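Putative branched chain amino acid ABC transporter, periplasmic amino acid-binding protein (Brucella ovis, PDB 4XFK) probably binds leucine, isoleucine, valine, threonine or alanine in the periplasm and delivers it to an ABC transporter of the inner membrane. Local coordinates at residues A117-E121 with S167-D171; I140-V145 with F352-V356; P249-G253 with A367-E371; P267-N273 with T336-D340; F280-Y284 with E296-F301. The protein carries 1 engineered substitution. All coordinates share one frame; numbering follows the deposited sequence.

Contact 1 (A117-E121 with S167-D171). With ACT (acetate ion), chain B.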
# COMPACT_ATOMS: atom_id res chain seq x y z
N ALA A 117 4.37 -0.74 -2.28
CA ALA A 117 4.67 0.02 -3.50
C ALA A 117 3.67 -0.42 -4.55
O ALA A 117 3.63 -1.60 -4.92
CB ALA A 117 6.08 -0.26 -3.94
N GLU A 118 2.85 0.53 -5.02
CA GLU A 118 1.60 0.19 -5.70
C GLU A 118 1.59 0.36 -7.23
O GLU A 118 0.56 0.14 -7.87
CB GLU A 118 0.42 0.92 -5.02
CG GLU A 118 0.39 0.66 -3.50
CD GLU A 118 -0.93 0.98 -2.83
OE1 GLU A 118 -1.98 1.04 -3.51
OE2 GLU A 118 -0.90 1.16 -1.59
N ALA A 119 2.73 0.72 -7.81
CA ALA A 119 2.80 0.86 -9.27
C ALA A 119 2.55 -0.47 -9.99
O ALA A 119 2.98 -1.53 -9.54
CB ALA A 119 4.14 1.43 -9.68
N LEU A 120 1.87 -0.40 -11.12
CA LEU A 120 1.48 -1.61 -11.85
C LEU A 120 2.64 -2.53 -12.22
O LEU A 120 2.51 -3.75 -12.14
CB LEU A 120 0.71 -1.23 -13.11
CG LEU A 120 -0.63 -0.55 -12.85
CD1 LEU A 120 -1.23 -0.07 -14.15
CD2 LEU A 120 -1.57 -1.50 -12.14
N GLU A 121 3.76 -1.96 -12.65
CA GLU A 121 4.85 -2.75 -13.22
C GLU A 121 5.38 -3.83 -12.28
O GLU A 121 5.91 -4.85 -12.74
CB GLU A 121 6.00 -1.84 -13.67
CG GLU A 121 6.71 -1.10 -12.53
CD GLU A 121 7.92 -0.31 -13.01
OE1 GLU A 121 8.21 -0.33 -14.22
OE2 GLU A 121 8.60 0.31 -12.16
N SER A 167 6.14 6.86 -11.70
CA SER A 167 5.45 5.63 -12.13
C SER A 167 4.07 5.48 -11.50
O SER A 167 3.09 5.21 -12.19
CB SER A 167 6.31 4.39 -11.87
OG SER A 167 6.57 4.25 -10.50
N TRP A 168 3.99 5.68 -10.19
CA TRP A 168 2.72 5.51 -9.47
C TRP A 168 1.62 6.44 -9.99
O TRP A 168 0.52 6.00 -10.31
CB TRP A 168 2.94 5.71 -7.97
CG TRP A 168 1.68 6.01 -7.21
CD1 TRP A 168 1.36 7.19 -6.60
CD2 TRP A 168 0.56 5.14 -7.00
NE1 TRP A 168 0.13 7.10 -6.01
CE2 TRP A 168 -0.39 5.86 -6.24
CE3 TRP A 168 0.27 3.82 -7.39
CZ2 TRP A 168 -1.61 5.30 -5.86
CZ3 TRP A 168 -0.95 3.28 -7.00
CH2 TRP A 168 -1.87 4.02 -6.24
N GLY A 169 1.92 7.73 -10.06
CA GLY A 169 0.91 8.70 -10.45
C GLY A 169 0.47 8.55 -11.89
O GLY A 169 -0.70 8.75 -12.22
N VAL A 170 1.41 8.21 -12.76
CA VAL A 170 1.11 7.92 -14.15
C VAL A 170 0.15 6.73 -14.23
O VAL A 170 -0.81 6.76 -14.99
CB VAL A 170 2.41 7.67 -14.93
CG1 VAL A 170 2.12 7.09 -16.32
CG2 VAL A 170 3.19 8.98 -15.04
N ASP A 171 0.41 5.69 -13.43
CA ASP A 171 -0.47 4.53 -13.43
C ASP A 171 -1.88 4.88 -12.94
O ASP A 171 -2.87 4.36 -13.46
CB ASP A 171 0.09 3.41 -12.55
CG ASP A 171 1.27 2.70 -13.17
OD1 ASP A 171 1.48 2.79 -14.39
OD2 ASP A 171 1.99 2.01 -12.42
C ACT B . 3.84 4.46 -4.35
O ACT B . 4.82 5.07 -4.83
OXT ACT B . 3.81 3.22 -4.52
CH3 ACT B . 2.76 5.19 -3.61
O HOH W 1 4.08 0.77 -13.34
O HOH W 2 7.65 1.65 -10.16

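Contact 2 (I140-V145 with F352-V356). Engineered in segment 140-145: Arg-141 (natural residue His).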
# COMPACT_ATOMS: atom_id res chain seq x y z
N ILE A 140 -6.35 -1.82 -8.62
CA ILE A 140 -7.24 -2.19 -7.54
C ILE A 140 -7.78 -0.94 -6.83
O ILE A 140 -8.98 -0.83 -6.58
CB ILE A 140 -6.54 -3.12 -6.53
CG1 ILE A 140 -6.12 -4.44 -7.22
CG2 ILE A 140 -7.44 -3.37 -5.32
CD1 ILE A 140 -5.23 -5.33 -6.35
N ARG A 141 -6.88 -0.01 -6.49
CA ARG A 141 -7.29 1.22 -5.80
C ARG A 141 -8.38 1.96 -6.57
O ARG A 141 -9.41 2.35 -6.00
CB ARG A 141 -6.10 2.17 -5.62
CG ARG A 141 -5.05 1.74 -4.62
CD ARG A 141 -5.50 1.81 -3.17
NE ARG A 141 -4.33 1.62 -2.31
CZ ARG A 141 -4.37 1.64 -0.98
NH1 ARG A 141 -5.51 1.85 -0.34
NH2 ARG A 141 -3.26 1.43 -0.29
N PHE A 142 -8.15 2.19 -7.86
CA PHE A 142 -8.99 3.15 -8.57
C PHE A 142 -10.23 2.56 -9.21
O PHE A 142 -11.23 3.26 -9.35
CB PHE A 142 -8.16 4.12 -9.42
CG PHE A 142 -7.44 5.10 -8.55
CD1 PHE A 142 -8.08 6.26 -8.13
CD2 PHE A 142 -6.20 4.78 -8.01
CE1 PHE A 142 -7.47 7.13 -7.25
CE2 PHE A 142 -5.58 5.65 -7.11
CZ PHE A 142 -6.22 6.81 -6.72
N LYS A 143 -10.21 1.27 -9.52
CA LYS A 143 -11.43 0.57 -9.88
C LYS A 143 -12.37 0.55 -8.68
O LYS A 143 -13.54 0.91 -8.78
CB LYS A 143 -11.13 -0.86 -10.30
CG LYS A 143 -12.37 -1.74 -10.34
CD LYS A 143 -12.02 -3.23 -10.47
CE LYS A 143 -11.54 -3.83 -9.15
NZ LYS A 143 -10.07 -3.74 -8.97
N THR A 144 -11.85 0.11 -7.53
CA THR A 144 -12.71 -0.02 -6.36
C THR A 144 -13.26 1.32 -5.86
O THR A 144 -14.43 1.39 -5.51
CB THR A 144 -12.08 -0.83 -5.19
OG1 THR A 144 -10.88 -0.20 -4.73
CG2 THR A 144 -11.77 -2.27 -5.61
N VAL A 145 -12.43 2.36 -5.82
CA VAL A 145 -12.93 3.63 -5.31
C VAL A 145 -14.04 4.17 -6.21
O VAL A 145 -15.08 4.64 -5.72
CB VAL A 145 -11.80 4.69 -5.06
CG1 VAL A 145 -11.33 5.36 -6.35
CG2 VAL A 145 -12.27 5.72 -4.05
N PHE A 352 -7.33 -9.89 -1.65
CA PHE A 352 -7.87 -9.45 -0.37
C PHE A 352 -9.03 -8.49 -0.63
O PHE A 352 -9.13 -7.91 -1.70
CB PHE A 352 -6.78 -8.73 0.43
CG PHE A 352 -6.00 -7.73 -0.37
CD1 PHE A 352 -6.54 -6.47 -0.65
CD2 PHE A 352 -4.75 -8.05 -0.89
CE1 PHE A 352 -5.87 -5.57 -1.44
CE2 PHE A 352 -4.06 -7.14 -1.67
CZ PHE A 352 -4.62 -5.89 -1.94
N PRO A 353 -9.92 -8.33 0.36
CA PRO A 353 -11.03 -7.38 0.20
C PRO A 353 -10.59 -5.91 0.23
O PRO A 353 -9.53 -5.58 0.78
CB PRO A 353 -11.95 -7.67 1.40
CG PRO A 353 -11.41 -8.88 2.05
CD PRO A 353 -9.98 -9.04 1.65
N MET A 354 -11.42 -5.05 -0.36
CA MET A 354 -11.22 -3.61 -0.33
C MET A 354 -12.47 -2.93 0.23
O MET A 354 -13.59 -3.34 -0.06
CB MET A 354 -10.92 -3.08 -1.74
CG MET A 354 -9.54 -3.48 -2.26
SD MET A 354 -8.18 -2.71 -1.34
CE MET A 354 -8.27 -1.03 -1.98
N VAL A 355 -12.26 -1.90 1.03
CA VAL A 355 -13.34 -1.19 1.68
C VAL A 355 -13.33 0.25 1.23
O VAL A 355 -12.34 0.96 1.41
CB VAL A 355 -13.16 -1.22 3.20
CG1 VAL A 355 -14.39 -0.67 3.90
CG2 VAL A 355 -12.88 -2.63 3.65
N VAL A 356 -14.45 0.69 0.66
CA VAL A 356 -14.59 2.08 0.24
C VAL A 356 -15.27 2.86 1.37
O VAL A 356 -16.26 2.39 1.94
CB VAL A 356 -15.35 2.21 -1.08
CG1 VAL A 356 -15.15 3.60 -1.65
CG2 VAL A 356 -14.84 1.16 -2.08

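Contact 3 (P249-G253 with A367-E371)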
# COMPACT_ATOMS: atom_id res chain seq x y z
N PRO A 249 -2.49 10.09 8.25
CA PRO A 249 -2.70 11.09 9.30
C PRO A 249 -2.35 12.51 8.84
O PRO A 249 -1.32 12.71 8.19
CB PRO A 249 -1.75 10.62 10.40
CG PRO A 249 -1.71 9.13 10.23
CD PRO A 249 -1.74 8.92 8.73
N GLY A 250 -3.25 13.45 9.14
CA GLY A 250 -3.06 14.86 8.83
C GLY A 250 -4.01 15.44 7.79
O GLY A 250 -4.32 16.63 7.82
N ASN A 251 -4.47 14.61 6.85
CA ASN A 251 -5.30 15.11 5.75
C ASN A 251 -6.66 15.65 6.17
O ASN A 251 -7.12 16.67 5.64
CB ASN A 251 -5.52 14.03 4.71
CG ASN A 251 -4.31 13.80 3.85
OD1 ASN A 251 -3.70 14.75 3.37
ND2 ASN A 251 -3.98 12.54 3.63
N ILE A 252 -7.33 14.98 7.10
CA ILE A 252 -8.66 15.40 7.52
C ILE A 252 -8.60 16.69 8.33
O ILE A 252 -9.45 17.57 8.15
CB ILE A 252 -9.41 14.26 8.25
CG1 ILE A 252 -9.52 13.05 7.32
CG2 ILE A 252 -10.79 14.73 8.72
CD1 ILE A 252 -10.05 13.39 5.94
N GLY A 253 -7.60 16.82 9.19
CA GLY A 253 -7.37 18.09 9.86
C GLY A 253 -7.18 19.21 8.86
O GLY A 253 -7.77 20.29 8.99
N ALA A 367 -10.53 10.82 12.81
CA ALA A 367 -9.24 11.15 12.23
C ALA A 367 -8.74 12.51 12.72
O ALA A 367 -9.51 13.47 12.79
CB ALA A 367 -9.34 11.15 10.70
N ASP A 368 -7.45 12.57 13.06
CA ASP A 368 -6.75 13.82 13.34
C ASP A 368 -7.36 14.64 14.47
O ASP A 368 -7.23 15.86 14.51
CB ASP A 368 -6.64 14.70 12.08
CG ASP A 368 -5.94 13.99 10.94
OD1 ASP A 368 -5.20 13.01 11.17
OD2 ASP A 368 -6.12 14.44 9.79
N GLY A 369 -8.04 13.97 15.40
CA GLY A 369 -8.68 14.66 16.51
C GLY A 369 -9.88 15.51 16.11
O GLY A 369 -10.33 16.35 16.90
N THR A 370 -10.40 15.30 14.90
CA THR A 370 -11.56 16.05 14.44
C THR A 370 -12.86 15.33 14.79
O THR A 370 -12.84 14.26 15.42
CB THR A 370 -11.53 16.26 12.90
OG1 THR A 370 -11.90 15.05 12.23
CG2 THR A 370 -10.14 16.71 12.45
N GLU A 371 -13.98 15.91 14.38
CA GLU A 371 -15.28 15.28 14.55
C GLU A 371 -15.55 14.23 13.48
O GLU A 371 -16.56 13.52 13.54
CB GLU A 371 -16.37 16.34 14.50
CG GLU A 371 -16.24 17.39 15.59
CD GLU A 371 -16.92 18.71 15.22
OE1 GLU A 371 -16.68 19.22 14.10
OE2 GLU A 371 -17.68 19.24 16.06

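Contact 4 (P267-N273 with T336-D340)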
# COMPACT_ATOMS: atom_id res chain seq x y z
N PRO A 267 -7.53 -1.44 2.15
CA PRO A 267 -7.81 -2.82 2.58
C PRO A 267 -8.46 -2.96 3.96
O PRO A 267 -8.63 -4.09 4.42
CB PRO A 267 -6.41 -3.46 2.63
CG PRO A 267 -5.53 -2.57 1.82
CD PRO A 267 -6.09 -1.20 1.98
N PHE A 268 -8.82 -1.86 4.62
CA PHE A 268 -9.23 -1.96 6.01
C PHE A 268 -10.05 -0.77 6.51
O PHE A 268 -9.84 0.37 6.09
CB PHE A 268 -7.99 -2.12 6.90
CG PHE A 268 -8.29 -2.09 8.37
CD1 PHE A 268 -8.84 -3.19 9.01
CD2 PHE A 268 -8.02 -0.95 9.13
CE1 PHE A 268 -9.12 -3.17 10.37
CE2 PHE A 268 -8.30 -0.92 10.49
CZ PHE A 268 -8.85 -2.03 11.11
N ASN A 269 -10.98 -1.05 7.41
CA ASN A 269 -11.57 0.00 8.23
C ASN A 269 -11.95 -0.66 9.55
O ASN A 269 -12.41 -1.80 9.55
CB ASN A 269 -12.79 0.61 7.52
CG ASN A 269 -13.47 1.68 8.34
OD1 ASN A 269 -14.17 1.37 9.30
ND2 ASN A 269 -13.28 2.94 7.97
N PRO A 270 -11.74 0.03 10.68
CA PRO A 270 -12.05 -0.59 11.98
C PRO A 270 -13.47 -1.15 12.10
O PRO A 270 -13.66 -2.10 12.85
CB PRO A 270 -11.86 0.57 12.96
CG PRO A 270 -10.88 1.46 12.31
CD PRO A 270 -11.11 1.35 10.83
N GLU A 271 -14.44 -0.55 11.41
CA GLU A 271 -15.85 -0.96 11.51
C GLU A 271 -16.32 -1.80 10.34
O GLU A 271 -17.51 -2.06 10.21
CB GLU A 271 -16.78 0.25 11.51
CG GLU A 271 -16.50 1.33 12.51
CD GLU A 271 -17.46 2.49 12.34
OE1 GLU A 271 -17.00 3.62 12.10
OE2 GLU A 271 -18.69 2.26 12.42
N ALA A 272 -15.40 -2.21 9.46
CA ALA A 272 -15.82 -2.87 8.23
C ALA A 272 -16.03 -4.37 8.38
O ALA A 272 -16.71 -4.97 7.55
CB ALA A 272 -14.84 -2.58 7.10
N ASN A 273 -15.46 -4.98 9.41
CA ASN A 273 -15.60 -6.41 9.60
C ASN A 273 -15.91 -6.76 11.05
O ASN A 273 -15.26 -7.61 11.66
CB ASN A 273 -14.37 -7.17 9.11
CG ASN A 273 -14.61 -8.66 9.01
OD1 ASN A 273 -15.72 -9.09 8.68
ND2 ASN A 273 -13.59 -9.45 9.32
N THR A 336 -7.44 -12.71 8.12
CA THR A 336 -6.98 -11.48 8.76
C THR A 336 -8.17 -10.82 9.44
O THR A 336 -9.30 -11.28 9.31
CB THR A 336 -6.41 -10.51 7.72
OG1 THR A 336 -7.49 -9.94 6.95
CG2 THR A 336 -5.40 -11.21 6.82
N PRO A 337 -7.94 -9.70 10.14
CA PRO A 337 -9.07 -8.98 10.73
C PRO A 337 -10.08 -8.46 9.72
O PRO A 337 -11.17 -8.06 10.13
CB PRO A 337 -8.39 -7.83 11.46
CG PRO A 337 -7.05 -8.38 11.84
CD PRO A 337 -6.65 -9.24 10.69
N MET A 338 -9.74 -8.49 8.43
CA MET A 338 -10.64 -8.04 7.37
C MET A 338 -11.21 -9.17 6.54
O MET A 338 -12.03 -8.94 5.65
CB MET A 338 -9.92 -7.07 6.43
CG MET A 338 -9.97 -5.64 6.88
SD MET A 338 -11.65 -4.99 7.02
CE MET A 338 -12.37 -5.47 5.47
N GLY A 339 -10.75 -10.39 6.79
CA GLY A 339 -11.21 -11.53 6.03
C GLY A 339 -10.07 -12.27 5.36
O GLY A 339 -8.91 -12.17 5.78
N ASP A 340 -10.39 -12.98 4.29
CA ASP A 340 -9.41 -13.85 3.67
C ASP A 340 -8.35 -13.10 2.90
O ASP A 340 -8.62 -12.12 2.21
CB ASP A 340 -10.10 -14.86 2.76
CG ASP A 340 -10.87 -15.91 3.54
OD1 ASP A 340 -10.44 -16.25 4.66
OD2 ASP A 340 -11.91 -16.37 3.03

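Contact 5 (F280-Y284 with E296-F301)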
# COMPACT_ATOMS: atom_id res chain seq x y z
N PHE A 280 -8.63 -5.73 16.13
CA PHE A 280 -7.33 -5.43 15.55
C PHE A 280 -6.96 -3.96 15.74
O PHE A 280 -5.84 -3.65 16.12
CB PHE A 280 -7.28 -5.79 14.08
CG PHE A 280 -6.08 -5.24 13.37
CD1 PHE A 280 -4.79 -5.58 13.76
CD2 PHE A 280 -6.23 -4.34 12.33
CE1 PHE A 280 -3.69 -5.05 13.12
CE2 PHE A 280 -5.14 -3.81 11.68
CZ PHE A 280 -3.86 -4.16 12.08
N ALA A 281 -7.90 -3.05 15.48
CA ALA A 281 -7.64 -1.63 15.64
C ALA A 281 -7.20 -1.33 17.06
O ALA A 281 -6.23 -0.61 17.29
CB ALA A 281 -8.88 -0.81 15.28
N GLU A 282 -7.90 -1.91 18.03
CA GLU A 282 -7.57 -1.67 19.43
C GLU A 282 -6.22 -2.27 19.82
O GLU A 282 -5.45 -1.64 20.56
CB GLU A 282 -8.68 -2.21 20.34
CG GLU A 282 -9.99 -1.43 20.24
CD GLU A 282 -9.89 -0.02 20.79
OE1 GLU A 282 -9.10 0.17 21.73
OE2 GLU A 282 -10.59 0.89 20.30
N ASP A 283 -5.91 -3.47 19.34
CA ASP A 283 -4.64 -4.09 19.69
C ASP A 283 -3.48 -3.32 19.06
O ASP A 283 -2.44 -3.10 19.70
CB ASP A 283 -4.58 -5.55 19.26
CG ASP A 283 -3.34 -6.25 19.77
OD1 ASP A 283 -3.26 -6.50 20.99
OD2 ASP A 283 -2.43 -6.52 18.96
N TYR A 284 -3.65 -2.91 17.81
CA TYR A 284 -2.62 -2.15 17.12
C TYR A 284 -2.35 -0.83 17.84
O TYR A 284 -1.20 -0.42 17.98
CB TYR A 284 -3.02 -1.91 15.67
CG TYR A 284 -1.90 -1.42 14.79
CD1 TYR A 284 -1.03 -2.32 14.19
CD2 TYR A 284 -1.70 -0.06 14.58
CE1 TYR A 284 0.01 -1.88 13.39
CE2 TYR A 284 -0.67 0.38 13.77
CZ TYR A 284 0.19 -0.53 13.18
OH TYR A 284 1.23 -0.13 12.38
N GLU A 296 -0.53 1.02 6.86
CA GLU A 296 -0.31 0.02 7.90
C GLU A 296 -1.06 -1.31 7.72
O GLU A 296 -0.45 -2.37 7.88
CB GLU A 296 -0.54 0.61 9.30
CG GLU A 296 0.39 1.79 9.57
CD GLU A 296 0.09 2.47 10.89
OE1 GLU A 296 -1.04 2.99 11.06
OE2 GLU A 296 0.99 2.49 11.75
N PRO A 297 -2.37 -1.28 7.40
CA PRO A 297 -3.08 -2.56 7.25
C PRO A 297 -2.47 -3.52 6.21
O PRO A 297 -2.32 -4.70 6.53
CB PRO A 297 -4.50 -2.12 6.89
CG PRO A 297 -4.63 -0.79 7.60
CD PRO A 297 -3.30 -0.13 7.34
N ALA A 298 -2.11 -3.05 5.02
CA ALA A 298 -1.51 -3.96 4.03
C ALA A 298 -0.22 -4.57 4.56
O ALA A 298 0.06 -5.75 4.34
CB ALA A 298 -1.25 -3.25 2.71
N ALA A 299 0.58 -3.77 5.26
CA ALA A 299 1.84 -4.26 5.79
C ALA A 299 1.60 -5.34 6.84
O ALA A 299 2.23 -6.40 6.82
CB ALA A 299 2.68 -3.13 6.34
N VAL A 300 0.66 -5.09 7.75
CA VAL A 300 0.33 -6.08 8.77
C VAL A 300 -0.27 -7.35 8.16
O VAL A 300 0.16 -8.47 8.45
CB VAL A 300 -0.63 -5.52 9.83
CG1 VAL A 300 -1.11 -6.63 10.76
CG2 VAL A 300 0.02 -4.37 10.61
N PHE A 301 -1.27 -7.18 7.30
CA PHE A 301 -1.97 -8.34 6.75
C PHE A 301 -1.04 -9.16 5.85
O PHE A 301 -1.07 -10.39 5.84
CB PHE A 301 -3.24 -7.93 5.99
CG PHE A 301 -4.26 -7.16 6.82
CD1 PHE A 301 -4.23 -7.17 8.20
CD2 PHE A 301 -5.24 -6.41 6.19
CE1 PHE A 301 -5.16 -6.45 8.95
CE2 PHE A 301 -6.19 -5.70 6.93
CZ PHE A 301 -6.14 -5.71 8.30

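Contact 1 (A117-E121 with S167-D171)
Trp-168 lies alongside Glu-118, the two side chains pointing the same way where helix 167-184 begins. Trp-168 CB starts at the acetate, 3.7 Å from ACT O. Further out the acetate methyl lies over one face of the indole, 3.8 Å above its plane and offset toward the rim. The six-membered ring reaches the opposing loop, with CE3 beside the Glu-118 carbonyl, CZ3 3.4 Å from Glu-118 CB, and CH2 about 4.0 Å from both CB and OE1 of that residue. With CG anti to the backbone N (chi1 161°), the indole is laid beside Glu-118, while NE1 bonds to Gly-219 O. The Glu-118 carboxylate pairs with the engineered Arg-141.

One turn on, Asp-171 receives the loop's backbone. Its OD2 accepts from Leu-120 N at 2.7 Å, the donor standing 40° out of the carboxylate plane. The same oxygen takes a bond from a water, which accepts from Glu-121 N at 2.8 Å. A short acid suits this place, serving two successive N-H groups, one directly and the next through the water, while the Leu-120 side chain slides past it. Ser-167 OG, sitting against Ala-119 CB, is linked by a second water to Glu-121 OE2, whose partner oxygen OE1 forms a salt bridge with Lys-126.

Glu-118 N donates to ACT OXT at 2.9 Å in a nearly straight bond (171°), and Ser-88 OG and Tyr-166 OH hold the acetate too. A backbone N-H, two hydroxyls and an indole face make a pocket for a small carboxylate, consistent with binding of the amino acid's carboxylate as in leucine-binding proteins.

Contact 2 (I140-V145 with F352-V356)
Phe-352 opens the second segment by turning its ring toward Ile-140, whose CD1 comes within 4.5 Å of Phe-352 CZ. The same ring has the sulfur of Met-354 at its edge, in plane, so the two side chains of segment 352-356 form one apolar patch for the helix.

Met-354 is the centre of the contact, and its flexible chain suits a groove lined by three different residues. Its CB rests against the methyl of Thr-144. Its CG touches Ile-140 CG2 at 3.7 Å, crossing that side chain at about a right angle. Bends at chi2 (-67°) and chi3 (-75°) then fold CE back to 3.9 Å from Thr-144 OG1 and 4.1 Å from CD of Arg-141, an engineered residue.

Thr-144 can face this sulfur-containing chain because its hydroxyl is satisfied by its own helix: OG1 donates to Ile-140 O at 2.7 Å. That carbonyl is gripped twice, for Thr-144 N reaches it from the opposite face of its plane. Ser-265 gives OG1 a second partner.

Val-356 is beta-branched, as suits a strand, and uses both branches. CG2 presses on the backbone at Thr-144 O, 3.5 Å away, while CG1 meets Val-145 CG2 at 4.3 Å.

The axes of helix segment 140-145 and strand 354-356 approach to 8.9 Å and cross at -46°. Strand 350-360 pairs antiparallel with strands 263-266 and 373-380, and Arg-141 and Val-145 also touch strand 263-266. Elsewhere on the helix, Phe-142 packs against helix 167-184.

Contact 3 (P249-G253 with A367-E371)
The flat carboxylate of Asp-368 is met by Gly-250 and Gly-253 at its two oxygens, so that a type I' beta turn, Ala-367 to Thr-370, docks on the N-terminus of helix 251-255. OD1 accepts from Gly-250 N at 2.8 Å, on its syn side but 33° out of the carboxylate plane. OD2 uses its anti lone pair for Gly-253 N, 2.9 Å away in a nearly straight bond (170°). Gly-250 holds the N-cap position, and the first turn of a helix presents N-H groups without partners in the helix. The helix end would be expected to favour the negative charge of an aspartate there.

Glycine suits position 250, since its backbone angles would jam a side chain against the preceding carbonyl. In the turn, Asp-368 and Gly-369 both take positive phi, which aspartate tolerates better than most residues and glycine easily adopts.

An apolar contact flanks the acid: Ile-252 CG1 lies 3.9 Å from Ala-367 CB. Ile-252 CG2 sits beside Thr-370 OG1, the two side chains crossing at about a right angle. Thr-370 closes the turn twice over: its N and its OG1 both donate to Ala-367 O at 2.9 Å, the hydroxyl lying in the carbonyl plane.

Contact 4 (P267-N273 with T336-D340)
Met-338 reaches across to Phe-268 with its CG, which meets the ring at the edge, in plane, 3.4 Å from Phe-268 CD1. CG also lies 3.2 Å from Pro-267 O. The sulfur follows in a Met-aromatic contact, 5.0 Å from the centroid of the Phe-268 ring and 62° off its normal, thus oblique to it. A bend at chi2 (-61°) sets SD on Ala-272 CB, 4.0 Å away, and a second at chi3 brings CE back beside Ala-272 CB and Pro-267 O. An unbranched, pliable methionine suits a site bounded by carbonyl, ring edge and methyl, and alanine is small enough to leave it room.

The polar link is made by Asn-273, whose ND2 donates to Pro-337 O at 2.9 Å. The bond is straight (171°) and in the plane of the Asn-273 amide, but it reaches the acceptor from above the carbonyl plane rather than on a lone pair.

Turns position both partners. Asn-269 OD1 accepts from Glu-271 N at 2.9 Å in an Asx turn, shaping the type I turn from Asn-269 to Ala-272, and its ND2 is held by Gln-357 and Phe-374. On the other side, Thr-336 OG1 accepts from Met-338 N in an ST turn and donates to Gly-339 O. Thr-336 N reaches the same oxygen from its opposite face. Proline fits the turn by its fixed phi, and Gly-339 has backbone angles that a side chain would obstruct.

This is a two-residue beta-hairpin loop with a type I turn, joining strands 333-336 and 339-343 and packed on the loop between strand 263-266 and helix 274-288.

Contact 5 (F280-Y284 with E296-F301)
Tyr-284 and Glu-296 supply the polar bond of this helix pair. The phenol OH donates to Glu-296 OE2 at 2.7 Å, and the oxygen lies in the plane of the ring, at its edge. From the glutamate's side the hydroxyl stands above the carboxylate, 63° out of its plane. Ring and carboxylate are turned 87° against each other. Glu-296 has its long chain extended beyond CG, which brings the acid to the tyrosine's end. Its OE2 also takes a bond from His-290 NE2, and OE1 one from Ser-293 N, so this buried acid is held at both oxygens. Such donors would be expected to favour its ionised form.

Aliphatic packing comes from Val-300, a forked side chain that serves two rings at once. Its CG1 meets Phe-280 CE1 at 3.8 Å, the two side chains coming from opposite directions. CG2 touches Tyr-284 CE1 at 3.7 Å as valine and tyrosine slide past each other. Both aromatic residues have CG anti to the backbone N, an extended setting that carries their rings from the same helix flank, one turn apart, across to the other helix.

The aromatic pair is Phe-280 with Phe-301. CE1 of Phe-301 lies over one face of the Phe-280 ring, 3.8 Å above its plane, and the planes are inclined at 53°.

The axes of segments 280-284 and 296-301 come no closer than 12.9 Å and are nearly perpendicular, so large side chains must bridge them. Helix 26-44 packs against Tyr-284, Glu-296 and Val-300, while Phe-268 meets Phe-280 edge-to-face and Pro-337 touches both phenylalanines.

Overall arrangement
The contacts follow a two-lobed periplasmic binding protein. Contact 1 joins a loop after strand 111-114 of the parallel sheet to helix 167-184 beside the mixed sheet, across the acetate-bearing cleft. Its segments alternate along the chain with those of contact 2, and Glu-118 bridges to the engineered Arg-141. Contact 5 falls between the segments of contact 4, which fall between those of contacts 2 and 3. Centre to centre, contacts 1 and 2 are about 15 Å apart, contacts 2 and 4, sharing the mixed sheet, about 13 Å, and contacts 4 and 5 about 9 Å; contact 3 stands 19 to 27 Å from the others. Packing thus runs from the cleft through contacts 2 and 4 to contact 5.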